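Local coordinates for glutaredoxin 2 (Salmonella enterica subsp. enterica serovar Typhimurium, PDB 3IR4), which probably catalyses glutathione-dependent reduction of disulfides, as a glutaredoxin built on a glutathione S-transferase-like two-domain fold, at residues 14-19 / 178-183. Sequence-based numbering, arbitrary orientation. Where two conformers were deposited one is given.
Sequences FCVKAR and LFPLLR. With GSH (glutathione), chain B.
R183 NH2 is gripped by two groups from beyond the contact, a salt bridge to D10 OD1 and a hydrogen bond to N211 OD1, while NH1 of the same guanidinium lies 3.7 Å from V16 CG2. In the conformers given, R19 NH1 stands 4.2 Å from R183 NH2, with the guanidinium planes 88° apart; R19 NH1 also makes a long, weak ion pair with D10 OD1, so this carboxylate probably offsets the like charges. The centre of the contact is apolar. V16 CG1, anti to the backbone N (chi1 172°), reaches P180 CG at 3.8 Å and F179 CD2 at 4.1 Å. P180 CG meets K17 CG at 3.6 Å, and the extended lysine chain carries NZ to a hydrogen bond with H177 ND1. The axes of 14-19 and 178-183 approach to 8.7 Å, their N-to-C directions 123° apart; this packing joins the first helix of the thioredoxin-like domain to the helical C-terminal domain, an interface of the glutathione S-transferase fold. P180 occupies a kink, where its N makes no bond to the preceding turn. On helix 13-25, F14 CB points away from this interface, and glutathione CB1 lies over the centre of the F14 ring, 3.8 Å above its plane, with the ligand's SG2 in plane at the ring edge.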
ATOM      1  N   PHE A  14      -1.462   3.989   0.131  1.00  4.08           N
ATOM      2  CA  PHE A  14      -1.472   4.944   1.247  1.00  4.21           C
ATOM      3  C   PHE A  14      -2.223   4.367   2.445  1.00  4.23           C
ATOM      4  O   PHE A  14      -1.872   4.630   3.592  1.00  4.57           O
ATOM      5  CB  PHE A  14      -2.063   6.272   0.776  1.00  4.59           C
ATOM      6  CG  PHE A  14      -1.304   6.906  -0.336  1.00  5.36           C
ATOM      7  CD1 PHE A  14      -1.741   6.821  -1.647  1.00  7.06           C
ATOM      8  CD2 PHE A  14      -0.082   7.508  -0.103  1.00  6.40           C
ATOM      9  CE1 PHE A  14      -1.013   7.416  -2.671  1.00  8.40           C
ATOM     10  CE2 PHE A  14       0.643   8.090  -1.139  1.00  8.85           C
ATOM     11  CZ  PHE A  14       0.171   8.035  -2.415  1.00 10.10           C
ATOM     12  N   CYS A  15      -3.294   3.639   2.177  1.00  4.26           N
ATOM     13  CA  CYS A  15      -4.026   2.956   3.227  1.00  4.32           C
ATOM     14  C   CYS A  15      -3.196   1.849   3.876  1.00  4.29           C
ATOM     15  O   CYS A  15      -3.219   1.674   5.101  1.00  4.98           O
ATOM     16  CB  CYS A  15      -5.326   2.416   2.668  1.00  4.91           C
ATOM     17  SG  CYS A  15      -6.502   3.749   2.247  1.00  5.64           S
ATOM     18  N   VAL A  16      -2.419   1.127   3.089  1.00  4.17           N
ATOM     19  CA  VAL A  16      -1.513   0.121   3.643  1.00  4.57           C
ATOM     20  C   VAL A  16      -0.515   0.811   4.576  1.00  3.77           C
ATOM     21  O   VAL A  16      -0.277   0.321   5.658  1.00  4.44           O
ATOM     22  CB  VAL A  16      -0.834  -0.683   2.514  1.00  5.19           C
ATOM     23  CG1 VAL A  16       0.254  -1.610   3.071  1.00  6.03           C
ATOM     24  CG2 VAL A  16      -1.883  -1.469   1.708  1.00  8.28           C
ATOM     25  N   LYS A  17       0.030   1.949   4.161  1.00  3.71           N
ATOM     26  CA  LYS A  17       0.961   2.697   5.014  1.00  3.87           C
ATOM     27  C   LYS A  17       0.332   2.956   6.396  1.00  3.80           C
ATOM     28  O   LYS A  17       0.946   2.734   7.428  1.00  4.48           O
ATOM     29  CB  LYS A  17       1.374   4.029   4.377  1.00  3.44           C
ATOM     30  CG  LYS A  17       2.166   3.856   3.102  1.00  3.93           C
ATOM     31  CD  LYS A  17       2.527   5.162   2.438  1.00  4.34           C
ATOM     32  CE  LYS A  17       2.953   4.938   1.035  1.00  5.79           C
ATOM     33  NZ  LYS A  17       3.506   6.131   0.375  1.00  6.22           N
ATOM     34  N   ALA A  18      -0.902   3.454   6.372  1.00  4.18           N
ATOM     35  CA  ALA A  18      -1.632   3.810   7.581  1.00  5.43           C
ATOM     36  C   ALA A  18      -1.905   2.612   8.477  1.00  4.51           C
ATOM     37  O   ALA A  18      -1.995   2.769   9.676  1.00  6.67           O
ATOM     38  CB  ALA A  18      -2.935   4.509   7.250  1.00  6.35           C
ATOM     39  N   ARG A  19      -2.029   1.424   7.905  0.60  4.32           N
ATOM     40  CA  ARG A  19      -2.241   0.203   8.667  0.60  4.38           C
ATOM     41  C   ARG A  19      -0.968  -0.362   9.284  0.60  4.26           C
ATOM     42  O   ARG A  19      -1.039  -1.133  10.240  0.60  4.48           O
ATOM     43  CB  ARG A  19      -2.835  -0.871   7.758  0.60  4.71           C
ATOM     44  CG  ARG A  19      -4.244  -0.562   7.350  0.60  5.27           C
ATOM     45  CD  ARG A  19      -4.722  -1.504   6.269  0.60  5.92           C
ATOM     46  NE  ARG A  19      -4.776  -2.852   6.812  0.60  6.20           N
ATOM     47  CZ  ARG A  19      -4.994  -3.953   6.109  0.60  8.27           C
ATOM     48  NH1 ARG A  19      -5.166  -3.885   4.800  0.60  9.82           N
ATOM     49  NH2 ARG A  19      -5.032  -5.129   6.729  0.60  8.61           N
ATOM     50  N   LEU A 178       8.084   1.407   1.076  1.00  4.31           N
ATOM     51  CA  LEU A 178       8.421   0.254   0.257  1.00  3.88           C
ATOM     52  C   LEU A 178       7.432  -0.914   0.365  1.00  4.03           C
ATOM     53  O   LEU A 178       7.027  -1.502  -0.642  1.00  4.36           O
ATOM     54  CB  LEU A 178       9.840  -0.247   0.617  1.00  4.87           C
ATOM     55  CG  LEU A 178      10.314  -1.497  -0.085  1.00  4.77           C
ATOM     56  CD1 LEU A 178      10.343  -1.298  -1.637  1.00  5.99           C
ATOM     57  CD2 LEU A 178      11.670  -1.918   0.451  1.00  7.13           C
ATOM     58  N   PHE A 179       7.074  -1.301   1.582  1.00  3.72           N
ATOM     59  CA  PHE A 179       6.218  -2.448   1.760  1.00  4.13           C
ATOM     60  C   PHE A 179       4.902  -2.392   0.947  1.00  3.46           C
ATOM     61  O   PHE A 179       4.559  -3.383   0.320  1.00  4.09           O
ATOM     62  CB  PHE A 179       5.951  -2.777   3.228  1.00  3.89           C
ATOM     63  CG  PHE A 179       4.981  -3.909   3.394  1.00  3.84           C
ATOM     64  CD1 PHE A 179       5.343  -5.209   3.045  1.00  5.22           C
ATOM     65  CD2 PHE A 179       3.689  -3.664   3.795  1.00  4.50           C
ATOM     66  CE1 PHE A 179       4.468  -6.242   3.160  1.00  5.14           C
ATOM     67  CE2 PHE A 179       2.784  -4.717   3.911  1.00  5.42           C
ATOM     68  CZ  PHE A 179       3.171  -6.004   3.576  1.00  5.38           C
ATOM     69  N   PRO A 180       4.194  -1.256   0.929  1.00  3.76           N
ATOM     70  CA  PRO A 180       2.929  -1.246   0.178  1.00  4.13           C
ATOM     71  C   PRO A 180       3.112  -1.584  -1.298  1.00  4.08           C
ATOM     72  O   PRO A 180       2.245  -2.248  -1.896  1.00  4.34           O
ATOM     73  CB  PRO A 180       2.411   0.166   0.385  1.00  4.94           C
ATOM     74  CG  PRO A 180       3.023   0.609   1.699  1.00  5.44           C
ATOM     75  CD  PRO A 180       4.387  -0.006   1.689  1.00  4.10           C
ATOM     76  N   LEU A 181       4.183  -1.081  -1.901  1.00  3.62           N
ATOM     77  CA  LEU A 181       4.471  -1.388  -3.292  1.00  4.41           C
ATOM     78  C   LEU A 181       4.693  -2.895  -3.485  1.00  4.32           C
ATOM     79  O   LEU A 181       4.124  -3.520  -4.378  1.00  4.60           O
ATOM     80  CB  LEU A 181       5.689  -0.576  -3.745  1.00  4.56           C
ATOM     81  CG  LEU A 181       6.214  -0.905  -5.128  1.00  6.59           C
ATOM     82  CD1 LEU A 181       5.151  -0.687  -6.203  1.00  7.86           C
ATOM     83  CD2 LEU A 181       7.462  -0.076  -5.398  1.00  9.73           C
ATOM     84  N   LEU A 182       5.519  -3.486  -2.627  1.00  3.96           N
ATOM     85  CA  LEU A 182       5.789  -4.908  -2.729  1.00  3.86           C
ATOM     86  C   LEU A 182       4.523  -5.725  -2.478  1.00  4.02           C
ATOM     87  O   LEU A 182       4.275  -6.716  -3.161  1.00  4.43           O
ATOM     88  CB  LEU A 182       6.923  -5.343  -1.802  1.00  4.35           C
ATOM     89  CG  LEU A 182       8.261  -4.622  -1.971  1.00  5.16           C
ATOM     90  CD1 LEU A 182       9.270  -5.166  -0.980  1.00  6.03           C
ATOM     91  CD2 LEU A 182       8.783  -4.743  -3.405  1.00  6.27           C
ATOM     92  N   ARG A 183       3.765  -5.351  -1.451  0.50  4.11           N
ATOM     93  CA  ARG A 183       2.522  -6.044  -1.124  0.50  4.56           C
ATOM     94  C   ARG A 183       1.596  -6.078  -2.336  0.50  4.29           C
ATOM     95  O   ARG A 183       1.070  -7.117  -2.728  0.50  4.68           O
ATOM     96  CB  ARG A 183       1.878  -5.341   0.075  0.50  4.96           C
ATOM     97  CG  ARG A 183       0.619  -5.975   0.655  0.50  5.68           C
ATOM     98  CD  ARG A 183      -0.668  -5.408   0.136  0.50  5.05           C
ATOM     99  NE  ARG A 183      -1.791  -6.033   0.843  0.50  7.34           N
ATOM    100  CZ  ARG A 183      -3.040  -5.579   0.836  0.50  9.17           C
ATOM    101  NH1 ARG A 183      -3.377  -4.511   0.122  0.50 10.17           N
ATOM    102  NH2 ARG A 183      -3.954  -6.205   1.546  0.50 11.76           N
TER
HETATM  103  N1  GSH B 216      -1.619  12.298   0.327  1.00  9.58           N
HETATM  104  CA1 GSH B 216      -2.594  11.244   0.636  1.00  6.65           C
HETATM  105  C1  GSH B 216      -2.062  10.369   1.738  1.00  6.11           C
HETATM  106  O11 GSH B 216      -0.809  10.298   1.862  1.00  7.05           O
HETATM  107  O12 GSH B 216      -2.872   9.750   2.454  1.00  5.86           O
HETATM  108  CB1 GSH B 216      -2.855  10.444  -0.632  1.00  6.56           C
HETATM  109  CG1 GSH B 216      -4.055   9.513  -0.460  1.00  6.00           C
HETATM  110  CD1 GSH B 216      -4.621   8.978  -1.758  1.00  9.31           C
HETATM  111  OE1 GSH B 216      -4.011   9.261  -2.925  1.00 10.72           O
HETATM  112  N2  GSH B 216      -5.663   8.187  -1.717  1.00  8.44           N
HETATM  113  CA2 GSH B 216      -6.424   7.751  -2.884  1.00  9.06           C
HETATM  114  C2  GSH B 216      -7.762   8.414  -2.902  1.00  9.66           C
HETATM  115  O2  GSH B 216      -8.396   8.625  -1.752  1.00 10.29           O
HETATM  116  CB2 GSH B 216      -6.584   6.213  -2.904  1.00  9.96           C
HETATM  117  SG2 GSH B 216      -5.046   5.253  -3.092  1.00 14.96           S
HETATM  118  N3  GSH B 216      -8.302   8.725  -4.053  1.00 13.31           N
HETATM  119  CA3 GSH B 216      -9.440   9.604  -4.152  1.00 16.22           C
HETATM  120  C3  GSH B 216     -10.574   8.856  -4.742  1.00 16.51           C
HETATM  121  O31 GSH B 216     -10.503   7.589  -4.803  1.00 19.65           O
HETATM  122  O32 GSH B 216     -11.565   9.513  -5.151  1.00 14.14           O